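GCN5-related N-acetyltransferase (Streptococcus suis, PDB 3G3S) probably transfers an acetyl group from acetyl-CoA to an amine, as a member of the GNAT N-acetyltransferase family. Local coordinates at residues A[16-21]-A[99-104]; A[27-32]-A[157-162]; A[44-49]-A[69-74]; A[170-175]-A[198-203]. All blocks are in the same frame, centred on the assembly; numbering follows the deposited sequence.

Contact 1: A[16-21]-A[99-104]; sequences WPETII and RYATKK. With EDO (1,2-ethanediol), chain F.
Lys104, following strand 94-102 in the central sheet of this GNAT fold, lays its side chain alongside Pro17, the centre of an inverse gamma turn that leads into helix 19-26. The lysine bends at its second torsion (chi2 -55°) and then runs extended, which brings its CE to 3.3 Å from Pro17 O, while its CG lies 4.3 Å from Pro17 CB. Past that point NZ reaches a hydrogen bond with Ser220. Glu18, the N-cap residue, folds back at chi2, and its OE2 comes within 4.2 Å of Ala101 CB, a loose contact. No direct hydrogen bond joins the two segments. Instead a water lies between them, 3.0 Å from Lys104 NZ. It also accepts from Thr19 N, at 3.2 Å, and so links the lysine to the first turn of the helix; a further bond from this water to Glu18 OE1 is possible. Arg99 sits farther back on the strand, its guanidinium salt-bridged to Asp222. At the edge of that group, in its plane, a 1,2-ethanediol, probably from the crystallisation liquor, accepts a bent hydrogen bond from Arg99 NH2 to O2, 3.0 Å long with an angle of 136° at the hydrogen.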
loop_
_atom_site.group_PDB
_atom_site.type_symbol
_atom_site.label_atom_id
_atom_site.label_comp_id
_atom_site.label_asym_id
_atom_site.label_seq_id
_atom_site.Cartn_x
_atom_site.Cartn_y
_atom_site.Cartn_z
ATOM N N TRP A 16 0.692 16.129 1.143
ATOM C CA TRP A 16 -0.157 16.716 0.102
ATOM C C TRP A 16 -1.326 15.787 0.037
ATOM O O TRP A 16 -1.253 14.750 -0.580
ATOM C CB TRP A 16 0.619 16.783 -1.227
ATOM C CG TRP A 16 0.013 17.624 -2.268
ATOM C CD1 TRP A 16 -1.259 18.142 -2.313
ATOM C CD2 TRP A 16 0.632 17.969 -3.528
ATOM N NE1 TRP A 16 -1.452 18.828 -3.492
ATOM C CE2 TRP A 16 -0.322 18.715 -4.271
ATOM C CE3 TRP A 16 1.871 17.703 -4.091
ATOM C CZ2 TRP A 16 -0.053 19.228 -5.516
ATOM C CZ3 TRP A 16 2.122 18.190 -5.314
ATOM C CH2 TRP A 16 1.187 18.944 -6.032
ATOM N N PRO A 17 -2.434 16.134 0.727
ATOM C CA PRO A 17 -3.539 15.208 0.832
ATOM C C PRO A 17 -4.499 15.121 -0.387
ATOM O O PRO A 17 -5.711 15.287 -0.243
ATOM C CB PRO A 17 -4.269 15.734 2.097
ATOM C CG PRO A 17 -4.156 17.194 1.993
ATOM C CD PRO A 17 -2.724 17.415 1.385
ATOM N N GLU A 18 -3.953 14.875 -1.581
ATOM C CA GLU A 18 -4.756 14.621 -2.758
ATOM C C GLU A 18 -4.692 13.123 -3.035
ATOM O O GLU A 18 -3.622 12.579 -3.289
ATOM C CB GLU A 18 -4.256 15.432 -3.941
ATOM C CG GLU A 18 -4.595 16.897 -3.834
ATOM C CD GLU A 18 -6.053 17.220 -4.099
ATOM O OE1 GLU A 18 -6.859 16.307 -4.360
ATOM O OE2 GLU A 18 -6.362 18.440 -4.127
ATOM N N THR A 19 -5.845 12.451 -3.035
ATOM C CA THR A 19 -5.825 10.991 -3.082
ATOM C C THR A 19 -5.281 10.402 -4.377
ATOM O O THR A 19 -4.815 9.289 -4.372
ATOM C CB THR A 19 -7.193 10.347 -2.716
ATOM O OG1 THR A 19 -8.075 10.344 -3.833
ATOM C CG2 THR A 19 -7.829 11.055 -1.468
ATOM N N ILE A 20 -5.327 11.148 -5.474
ATOM C CA ILE A 20 -4.798 10.651 -6.748
ATOM C C ILE A 20 -3.272 10.603 -6.629
ATOM O O ILE A 20 -2.614 9.752 -7.268
ATOM C CB ILE A 20 -5.265 11.522 -7.914
ATOM C CG1 ILE A 20 -6.765 11.332 -8.164
ATOM C CG2 ILE A 20 -4.427 11.228 -9.234
ATOM C CD1 ILE A 20 -7.424 12.449 -8.933
ATOM N N ILE A 21 -2.684 11.523 -5.867
ATOM C CA ILE A 21 -1.241 11.406 -5.617
ATOM C C ILE A 21 -1.034 10.106 -4.823
ATOM O O ILE A 21 -0.149 9.314 -5.088
ATOM C CB ILE A 21 -0.617 12.604 -4.852
ATOM C CG1 ILE A 21 -0.873 13.942 -5.549
ATOM C CG2 ILE A 21 0.929 12.362 -4.648
ATOM C CD1 ILE A 21 -0.474 15.156 -4.702
ATOM N N ARG A 99 -9.356 25.347 -8.118
ATOM C CA ARG A 99 -10.079 24.173 -7.658
ATOM C C ARG A 99 -10.098 24.295 -6.146
ATOM O O ARG A 99 -9.365 25.115 -5.578
ATOM C CB ARG A 99 -9.415 22.879 -8.106
ATOM C CG ARG A 99 -9.582 22.592 -9.596
ATOM C CD ARG A 99 -8.860 21.307 -10.022
ATOM N NE ARG A 99 -9.287 20.123 -9.268
ATOM C CZ ARG A 99 -10.141 19.209 -9.686
ATOM N NH1 ARG A 99 -10.740 19.305 -10.857
ATOM N NH2 ARG A 99 -10.415 18.182 -8.913
ATOM N N TYR A 100 -10.958 23.495 -5.511
ATOM C CA TYR A 100 -11.167 23.580 -4.074
ATOM C C TYR A 100 -11.010 22.210 -3.419
ATOM O O TYR A 100 -11.796 21.298 -3.650
ATOM C CB TYR A 100 -12.560 24.198 -3.785
ATOM C CG TYR A 100 -12.700 25.575 -4.442
ATOM C CD1 TYR A 100 -13.119 25.681 -5.752
ATOM C CD2 TYR A 100 -12.368 26.764 -3.761
ATOM C CE1 TYR A 100 -13.215 26.911 -6.401
ATOM C CE2 TYR A 100 -12.473 28.009 -4.408
ATOM C CZ TYR A 100 -12.884 28.057 -5.735
ATOM O OH TYR A 100 -13.024 29.236 -6.404
ATOM N N ALA A 101 -9.980 22.095 -2.591
ATOM C CA ALA A 101 -9.712 20.895 -1.866
ATOM C C ALA A 101 -10.652 20.891 -0.661
ATOM O O ALA A 101 -10.995 21.941 -0.151
ATOM C CB ALA A 101 -8.295 20.898 -1.392
ATOM N N THR A 102 -11.003 19.712 -0.209
ATOM C CA THR A 102 -11.833 19.569 0.992
ATOM C C THR A 102 -11.024 18.797 2.035
ATOM O O THR A 102 -10.061 18.102 1.716
ATOM C CB THR A 102 -13.189 18.875 0.680
ATOM O OG1 THR A 102 -12.988 17.491 0.353
ATOM C CG2 THR A 102 -13.932 19.604 -0.472
ATOM N N LYS A 103 -11.415 18.955 3.301
ATOM C CA LYS A 103 -10.763 18.289 4.404
ATOM C C LYS A 103 -11.049 16.812 4.270
ATOM O O LYS A 103 -12.136 16.433 3.835
ATOM C CB LYS A 103 -11.278 18.839 5.739
ATOM C CG LYS A 103 -10.914 20.292 5.945
ATOM C CD LYS A 103 -11.190 20.777 7.370
ATOM C CE LYS A 103 -10.808 22.251 7.510
ATOM N NZ LYS A 103 -11.076 22.802 8.867
ATOM N N LYS A 104 -10.072 15.983 4.630
ATOM C CA LYS A 104 -10.206 14.533 4.555
ATOM C C LYS A 104 -10.696 13.864 5.836
ATOM O O LYS A 104 -10.685 12.640 5.910
ATOM C CB LYS A 104 -8.879 13.908 4.133
ATOM C CG LYS A 104 -8.331 14.481 2.808
ATOM C CD LYS A 104 -9.355 14.368 1.702
ATOM C CE LYS A 104 -8.976 15.128 0.427
ATOM N NZ LYS A 104 -10.192 15.185 -0.478
HETATM C C1 EDO F . -11.769 13.795 -10.309
HETATM O O1 EDO F . -12.942 14.552 -10.629
HETATM C C2 EDO F . -10.899 14.529 -9.298
HETATM O O2 EDO F . -11.682 15.467 -8.549
HETATM O O HOH W 1 -8.455 14.349 -2.782
#

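Contact 2: A[27-32]-A[157-162]; sequences GTMGDI and LDLGLG
A small apolar contact between a turn and a helix end of the GNAT fold joins Thr28 and Met29, in the turn between helix 19-26 and strand 31-34, to Leu159, the last residue of helix 153-159. Strand 31-34 is the outermost at one end of the chain's sheet, whereas helix 153-159 leads into strand 162-167 near the other end, so the contact spans two distant parts of the fold. A single methyl, Leu159 CD1, does the touching. Thr28 and Leu159 come together tip to tip: with Thr28 CG2 anti to its own backbone N (its OG1 at chi1 -58°), that methyl faces the leucine, 3.9 Å from Leu159 CD1. Met29, modelled as selenomethionine, instead slides past the leucine in the opposite direction, and in the conformer given its SE is 4.1 Å from Leu159 CD1; a second conformer exists. Tyr150 packs against both Met29 and Leu159, filling in beside this pair. The turn is also held by the second subunit, where Arg7 NH1 of that chain donates hydrogen bonds to the carbonyl oxygens of Gly27 and Gly30. Asp31 closes the turn where the strand begins: its OD1 takes the backbone N-H of Glu4 of the second subunit and also that of Ile32, whose N lies 2.8 Å from Asp31 OD1, the donor being 24° out of the carboxylate plane.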
loop_
_atom_site.group_PDB
_atom_site.type_symbol
_atom_site.label_atom_id
_atom_site.label_comp_id
_atom_site.label_asym_id
_atom_site.label_seq_id
_atom_site.Cartn_x
_atom_site.Cartn_y
_atom_site.Cartn_z
ATOM N N GLY A 27 1.124 2.435 -6.014
ATOM C CA GLY A 27 1.664 1.516 -6.997
ATOM C C GLY A 27 0.815 0.709 -7.945
ATOM O O GLY A 27 1.350 0.093 -8.874
ATOM N N THR A 28 -0.493 0.695 -7.725
ATOM C CA THR A 28 -1.396 -0.126 -8.521
ATOM C C THR A 28 -1.911 0.536 -9.794
ATOM O O THR A 28 -1.980 -0.107 -10.834
ATOM C CB THR A 28 -2.600 -0.535 -7.659
ATOM O OG1 THR A 28 -2.097 -1.230 -6.509
ATOM C CG2 THR A 28 -3.552 -1.442 -8.442
HETATM N N MSE A 29 -2.263 1.812 -9.676
HETATM C CA MSE A 29 -2.762 2.624 -10.768
HETATM C C MSE A 29 -1.976 3.926 -10.811
HETATM O O MSE A 29 -1.414 4.337 -9.801
HETATM C CB MSE A 29 -4.239 2.942 -10.548
HETATM C CG MSE A 29 -5.152 1.716 -10.431
HETATM SE SE MSE A 29 -7.006 2.278 -10.341
HETATM C CE MSE A 29 -7.200 2.883 -12.217
ATOM N N GLY A 30 -1.898 4.548 -11.987
ATOM C CA GLY A 30 -1.212 5.822 -12.123
ATOM C C GLY A 30 0.265 5.532 -12.314
ATOM O O GLY A 30 0.688 4.379 -12.334
ATOM N N ASP A 31 1.068 6.577 -12.385
ATOM C CA ASP A 31 2.493 6.399 -12.577
ATOM C C ASP A 31 3.223 7.596 -12.033
ATOM O O ASP A 31 2.658 8.648 -11.733
ATOM C CB ASP A 31 2.767 6.199 -14.057
ATOM C CG ASP A 31 4.041 5.377 -14.345
ATOM O OD1 ASP A 31 4.937 5.191 -13.479
ATOM O OD2 ASP A 31 4.116 4.880 -15.472
ATOM N N ILE A 32 4.521 7.428 -11.932
ATOM C CA ILE A 32 5.407 8.409 -11.367
ATOM C C ILE A 32 6.617 8.623 -12.276
ATOM O O ILE A 32 7.238 7.675 -12.654
ATOM C CB ILE A 32 5.934 7.920 -10.054
ATOM C CG1 ILE A 32 4.755 7.837 -9.027
ATOM C CG2 ILE A 32 6.983 8.881 -9.518
ATOM C CD1 ILE A 32 4.168 9.169 -8.618
ATOM N N LEU A 157 -14.681 -2.962 -11.832
ATOM C CA LEU A 157 -15.491 -3.713 -10.866
ATOM C C LEU A 157 -14.669 -4.174 -9.654
ATOM O O LEU A 157 -15.164 -4.225 -8.551
ATOM C CB LEU A 157 -16.179 -4.908 -11.551
ATOM C CG LEU A 157 -17.318 -4.584 -12.515
ATOM C CD1 LEU A 157 -17.877 -5.841 -13.149
ATOM C CD2 LEU A 157 -18.423 -3.814 -11.805
ATOM N N ASP A 158 -13.393 -4.472 -9.851
ATOM C CA ASP A 158 -12.551 -4.909 -8.766
ATOM C C ASP A 158 -12.183 -3.774 -7.804
ATOM O O ASP A 158 -12.360 -3.901 -6.576
ATOM C CB ASP A 158 -11.291 -5.512 -9.367
ATOM C CG ASP A 158 -10.403 -6.161 -8.335
ATOM O OD1 ASP A 158 -10.930 -6.693 -7.320
ATOM O OD2 ASP A 158 -9.167 -6.148 -8.555
ATOM N N LEU A 159 -11.704 -2.655 -8.361
ATOM C CA LEU A 159 -11.184 -1.523 -7.577
ATOM C C LEU A 159 -12.059 -0.271 -7.512
ATOM O O LEU A 159 -11.861 0.572 -6.635
ATOM C CB LEU A 159 -9.832 -1.091 -8.159
ATOM C CG LEU A 159 -8.744 -2.163 -8.330
ATOM C CD1 LEU A 159 -7.453 -1.494 -8.827
ATOM C CD2 LEU A 159 -8.486 -2.907 -7.046
ATOM N N GLY A 160 -12.982 -0.122 -8.451
ATOM C CA GLY A 160 -13.812 1.065 -8.509
ATOM C C GLY A 160 -15.169 0.819 -7.896
ATOM O O GLY A 160 -15.498 -0.296 -7.504
ATOM N N LEU A 161 -15.967 1.875 -7.849
ATOM C CA LEU A 161 -17.298 1.828 -7.292
ATOM C C LEU A 161 -18.058 3.037 -7.841
ATOM O O LEU A 161 -17.520 4.163 -7.902
ATOM C CB LEU A 161 -17.228 1.896 -5.762
ATOM C CG LEU A 161 -18.573 1.837 -5.024
ATOM C CD1 LEU A 161 -19.212 0.480 -5.274
ATOM C CD2 LEU A 161 -18.397 2.105 -3.545
ATOM N N GLY A 162 -19.305 2.813 -8.243
ATOM C CA GLY A 162 -20.108 3.910 -8.730
ATOM C C GLY A 162 -21.563 3.592 -8.898
ATOM O O GLY A 162 -21.976 2.430 -8.865
#

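Contact 3: A[44-49]-A[69-74]; sequences LALYGR and EGKNII
Leu46 and Ile73 meet through their end methyls, the side chains crossing at about a right angle, with Leu46 CD1 only 3.6 Å from Ile73 CD1. Both long branches leave the backbone the same way. Leu46 holds CG anti to its backbone N (chi1 180°), a choice that swings the isobutyl end across to the other segment although its first bond does not point there. Ile73 likewise has CG1 opposite its backbone N (chi1 -168°), and CD1 then stretches out to the leucine; the price is that the branch methyl CG2 sits in the crowded position between N and the carbonyl carbon. The other methyl of the leucine turns to Lys71, where Leu46 CD2 is 4.4 Å from the lysine CE. That lysine chain runs extended until its last torsion, where it kinks (chi4 61°) and sends NZ to the carbonyl oxygen of Ile67; its aliphatic length therefore borders the leucine while its charged end is taken up by the end of helix 62-68. No hydrogen bond crosses between the segments, because strand 52-58 lies between strands 42-48 and 73-77 in the sheet. Strands 52-58 and 73-77 run parallel, joined through helix 62-68 as a beta-alpha-beta crossover, and that helix packs Ile67 on Leu46 and Cys68 on Ile73, while Tyr47 points away to helix 19-26 on the other side of the sheet.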
loop_
_atom_site.group_PDB
_atom_site.type_symbol
_atom_site.label_atom_id
_atom_site.label_comp_id
_atom_site.label_asym_id
_atom_site.label_seq_id
_atom_site.Cartn_x
_atom_site.Cartn_y
_atom_site.Cartn_z
ATOM N N LEU A 44 6.460 13.982 -10.935
ATOM C CA LEU A 44 5.159 14.066 -11.561
ATOM C C LEU A 44 4.372 12.813 -11.228
ATOM O O LEU A 44 4.825 11.699 -11.458
ATOM C CB LEU A 44 5.292 14.149 -13.089
ATOM C CG LEU A 44 4.021 14.000 -13.932
ATOM C CD1 LEU A 44 3.043 15.179 -13.755
ATOM C CD2 LEU A 44 4.408 13.854 -15.414
ATOM N N ALA A 45 3.225 13.001 -10.583
ATOM C CA ALA A 45 2.294 11.927 -10.391
ATOM C C ALA A 45 1.272 12.108 -11.530
ATOM O O ALA A 45 0.514 13.096 -11.582
ATOM C CB ALA A 45 1.638 12.005 -8.989
ATOM N N LEU A 46 1.250 11.155 -12.454
ATOM C CA LEU A 46 0.394 11.227 -13.634
ATOM C C LEU A 46 -0.618 10.116 -13.608
ATOM O O LEU A 46 -0.267 8.939 -13.534
ATOM C CB LEU A 46 1.264 11.127 -14.887
ATOM C CG LEU A 46 0.579 11.183 -16.246
ATOM C CD1 LEU A 46 -0.069 12.521 -16.477
ATOM C CD2 LEU A 46 1.610 10.837 -17.370
ATOM N N TYR A 47 -1.882 10.502 -13.645
ATOM C CA TYR A 47 -2.975 9.561 -13.556
ATOM C C TYR A 47 -3.998 9.863 -14.586
ATOM O O TYR A 47 -4.290 11.021 -14.822
ATOM C CB TYR A 47 -3.641 9.669 -12.198
ATOM C CG TYR A 47 -4.845 8.759 -12.060
ATOM C CD1 TYR A 47 -4.702 7.470 -11.593
ATOM C CD2 TYR A 47 -6.132 9.197 -12.388
ATOM C CE1 TYR A 47 -5.809 6.628 -11.457
ATOM C CE2 TYR A 47 -7.247 8.338 -12.287
ATOM C CZ TYR A 47 -7.069 7.063 -11.799
ATOM O OH TYR A 47 -8.147 6.215 -11.625
ATOM N N GLY A 48 -4.559 8.818 -15.189
ATOM C CA GLY A 48 -5.639 8.965 -16.143
ATOM C C GLY A 48 -5.502 8.068 -17.348
ATOM O O GLY A 48 -4.519 7.325 -17.476
ATOM N N ARG A 49 -6.514 8.123 -18.215
ATOM C CA ARG A 49 -6.548 7.328 -19.448
ATOM C C ARG A 49 -7.197 8.152 -20.566
ATOM O O ARG A 49 -6.651 8.262 -21.667
ATOM C CB ARG A 49 -7.278 6.003 -19.215
ATOM C CG ARG A 49 -6.857 4.894 -20.179
ATOM C CD ARG A 49 -7.496 3.493 -19.924
ATOM N NE ARG A 49 -8.876 3.398 -20.420
ATOM C CZ ARG A 49 -9.206 3.036 -21.657
ATOM N N GLU A 69 2.051 17.218 -22.034
ATOM C CA GLU A 69 1.560 17.875 -23.246
ATOM C C GLU A 69 0.763 16.934 -24.111
ATOM O O GLU A 69 1.049 15.749 -24.161
ATOM C CB GLU A 69 2.721 18.433 -24.056
ATOM C CG GLU A 69 3.391 19.591 -23.406
ATOM C CD GLU A 69 4.627 20.047 -24.162
ATOM O OE1 GLU A 69 4.821 19.561 -25.273
ATOM O OE2 GLU A 69 5.406 20.864 -23.636
ATOM N N GLY A 70 -0.242 17.476 -24.792
ATOM C CA GLY A 70 -1.077 16.689 -25.676
ATOM C C GLY A 70 -2.050 15.741 -24.991
ATOM O O GLY A 70 -2.515 14.771 -25.614
ATOM N N LYS A 71 -2.353 16.009 -23.723
ATOM C CA LYS A 71 -3.304 15.205 -22.965
ATOM C C LYS A 71 -4.429 16.067 -22.430
ATOM O O LYS A 71 -4.248 17.247 -22.157
ATOM C CB LYS A 71 -2.610 14.517 -21.794
ATOM C CG LYS A 71 -1.576 13.515 -22.191
ATOM C CD LYS A 71 -0.938 12.925 -20.952
ATOM C CE LYS A 71 -0.070 11.773 -21.283
ATOM N NZ LYS A 71 1.061 12.155 -22.181
ATOM N N ASN A 72 -5.603 15.458 -22.277
ATOM C CA ASN A 72 -6.739 16.127 -21.678
ATOM C C ASN A 72 -6.461 16.130 -20.170
ATOM O O ASN A 72 -6.983 15.290 -19.435
ATOM C CB ASN A 72 -7.999 15.352 -22.022
ATOM C CG ASN A 72 -9.235 15.958 -21.418
ATOM O OD1 ASN A 72 -9.267 17.161 -21.116
ATOM N ND2 ASN A 72 -10.280 15.122 -21.224
ATOM N N ILE A 73 -5.659 17.092 -19.721
ATOM C CA ILE A 73 -5.063 17.067 -18.364
ATOM C C ILE A 73 -5.245 18.291 -17.515
ATOM O O ILE A 73 -5.280 19.414 -18.036
ATOM C CB ILE A 73 -3.502 16.812 -18.504
ATOM C CG1 ILE A 73 -2.853 16.481 -17.173
ATOM C CG2 ILE A 73 -2.811 18.008 -19.122
ATOM C CD1 ILE A 73 -1.581 15.695 -17.278
ATOM N N ILE A 74 -5.441 18.066 -16.203
ATOM C CA ILE A 74 -5.414 19.142 -15.210
ATOM C C ILE A 74 -4.015 19.078 -14.545
ATOM O O ILE A 74 -3.647 18.042 -13.958
ATOM C CB ILE A 74 -6.574 19.072 -14.136
ATOM C CG1 ILE A 74 -7.962 19.131 -14.827
ATOM C CG2 ILE A 74 -6.401 20.195 -13.074
ATOM C CD1 ILE A 74 -9.179 18.909 -13.852
#

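Contact 4: A[170-175]-A[198-203]; sequences QVVSGA and LGLAKA
Val172 and Ser173, neighbours on strand 170-181, both press on Leu200 in the first turn of helix 200-214. Val172 comes first. With its chi1 at -59°, CG2 is the methyl turned to the helix side, and it touches the far end of the leucine, 3.9 Å from Leu200 CD1, the two side chains meeting at a slant. Together with Ser173 it faces Ile165 in a classic beta bulge, an irregularity that lets two consecutive residues of the strand turn to the same helix residue. Ser173 is directed toward the helix: its CB lies 3.8 Å from Leu200 CB, and the CA atoms of Ser173 and Ala201 are 6.3 Å apart, a close approach of strand and helix. The hydroxyl is turned anti to its backbone N (chi1 -173°) and passes beside Ala201 N at 3.8 Å from Ser173 OG, too far for a bond; its polar needs are met on strand 184-191 by Thr191 OG1 and the carbonyl of Asp190. Gly174 and Ala175 carry the strand onward, Ala175 packing on Cys204 and Leu208 one and two turns along the helix. On the helix side, Gly199, with positive phi, occupies the N-cap position. The Gly-Leu-Ala run of 199-201 fits the end of the GNAT signature Arg/Gln-x-x-Gly-x-Gly/Ala, the loop and helix start that in this family bind the pyrophosphate of acetyl-CoA.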
loop_
_atom_site.group_PDB
_atom_site.type_symbol
_atom_site.label_atom_id
_atom_site.label_comp_id
_atom_site.label_asym_id
_atom_site.label_seq_id
_atom_site.Cartn_x
_atom_site.Cartn_y
_atom_site.Cartn_z
ATOM N N GLN A 170 -32.246 5.964 -20.120
ATOM C CA GLN A 170 -30.936 6.532 -20.402
ATOM C C GLN A 170 -30.258 6.939 -19.102
ATOM O O GLN A 170 -30.927 7.288 -18.115
ATOM C CB GLN A 170 -31.075 7.773 -21.293
ATOM C CG GLN A 170 -31.826 7.535 -22.572
ATOM C CD GLN A 170 -32.046 8.811 -23.414
ATOM O OE1 GLN A 170 -31.192 9.708 -23.465
ATOM N NE2 GLN A 170 -33.198 8.879 -24.087
ATOM N N VAL A 171 -28.940 6.809 -19.073
ATOM C CA VAL A 171 -28.139 7.266 -17.974
ATOM C C VAL A 171 -28.121 8.770 -18.115
ATOM O O VAL A 171 -27.728 9.291 -19.164
ATOM C CB VAL A 171 -26.706 6.706 -18.018
ATOM C CG1 VAL A 171 -25.816 7.418 -16.989
ATOM C CG2 VAL A 171 -26.747 5.193 -17.794
ATOM N N VAL A 172 -28.580 9.457 -17.069
ATOM C CA VAL A 172 -28.630 10.923 -17.062
ATOM C C VAL A 172 -27.773 11.580 -15.973
ATOM O O VAL A 172 -27.596 12.792 -15.997
ATOM C CB VAL A 172 -30.093 11.408 -16.981
ATOM C CG1 VAL A 172 -30.886 10.872 -18.176
ATOM C CG2 VAL A 172 -30.739 10.997 -15.669
ATOM N N SER A 173 -27.270 10.804 -15.010
ATOM C CA SER A 173 -26.413 11.343 -13.967
ATOM C C SER A 173 -25.691 10.178 -13.312
ATOM O O SER A 173 -26.122 9.011 -13.436
ATOM C CB SER A 173 -27.227 12.145 -12.922
ATOM O OG SER A 173 -26.325 12.785 -12.028
ATOM N N GLY A 174 -24.585 10.481 -12.631
ATOM C CA GLY A 174 -23.802 9.451 -11.979
ATOM C C GLY A 174 -22.743 10.013 -11.057
ATOM O O GLY A 174 -22.282 11.181 -11.205
ATOM N N ALA A 175 -22.408 9.197 -10.058
ATOM C CA ALA A 175 -21.369 9.510 -9.078
ATOM C C ALA A 175 -20.532 8.264 -9.003
ATOM O O ALA A 175 -21.051 7.187 -8.711
ATOM C CB ALA A 175 -21.947 9.835 -7.731
ATOM N N LEU A 198 -31.700 19.507 -11.246
ATOM C CA LEU A 198 -32.791 18.724 -10.666
ATOM C C LEU A 198 -32.386 17.975 -9.409
ATOM O O LEU A 198 -33.163 17.175 -8.886
ATOM C CB LEU A 198 -33.323 17.718 -11.688
ATOM C CG LEU A 198 -33.682 18.268 -13.074
ATOM C CD1 LEU A 198 -34.214 17.107 -13.906
ATOM C CD2 LEU A 198 -34.688 19.417 -13.032
ATOM N N GLY A 199 -31.173 18.211 -8.916
ATOM C CA GLY A 199 -30.703 17.552 -7.683
ATOM C C GLY A 199 -30.304 16.101 -7.853
ATOM O O GLY A 199 -30.198 15.368 -6.873
ATOM N N LEU A 200 -30.076 15.687 -9.101
ATOM C CA LEU A 200 -29.686 14.330 -9.368
ATOM C C LEU A 200 -28.261 14.031 -8.868
ATOM O O LEU A 200 -28.006 12.963 -8.301
ATOM C CB LEU A 200 -29.825 14.026 -10.860
ATOM C CG LEU A 200 -31.237 14.156 -11.470
ATOM C CD1 LEU A 200 -31.253 13.678 -12.899
ATOM C CD2 LEU A 200 -32.306 13.414 -10.680
ATOM N N ALA A 201 -27.338 14.956 -9.102
ATOM C CA ALA A 201 -25.940 14.798 -8.666
ATOM C C ALA A 201 -25.823 14.492 -7.161
ATOM O O ALA A 201 -25.099 13.594 -6.740
ATOM C CB ALA A 201 -25.143 16.072 -9.012
ATOM N N LYS A 202 -26.595 15.242 -6.390
ATOM C CA LYS A 202 -26.683 15.178 -4.940
ATOM C C LYS A 202 -27.208 13.812 -4.477
ATOM O O LYS A 202 -26.703 13.234 -3.527
ATOM C CB LYS A 202 -27.610 16.322 -4.531
ATOM C CG LYS A 202 -27.773 16.644 -3.088
ATOM C CD LYS A 202 -28.756 17.849 -2.926
ATOM C CE LYS A 202 -30.224 17.494 -3.283
ATOM N NZ LYS A 202 -31.141 18.671 -3.512
ATOM N N ALA A 203 -28.207 13.286 -5.178
ATOM C CA ALA A 203 -28.754 11.986 -4.855
ATOM C C ALA A 203 -27.759 10.856 -5.130
ATOM O O ALA A 203 -27.612 9.955 -4.303
ATOM C CB ALA A 203 -30.071 11.748 -5.632
#

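Overall arrangement
From the N terminus, contact 1 opens at 16-21 and contact 2 soon after at 27-32. Contact 3 both opens (44-49) and closes (69-74) inside these two loops, tying strands on either side of strand 52-58. The chain then closes contact 1 at 99-104 and contact 2 at 157-162, so those two cross. Contact 4 follows in series, a short loop that joins strand 170-181 to helix 200-214. Contact 3 touches both of its enclosing neighbours: Ile20 packs on Tyr47, and Asp31 N probably bonds to Leu46 O. Contact 4, its centre about 26 Å from that of contact 3, approaches contact 2 to about 3 Å between nearest atoms without touching; all four reach the same sheet.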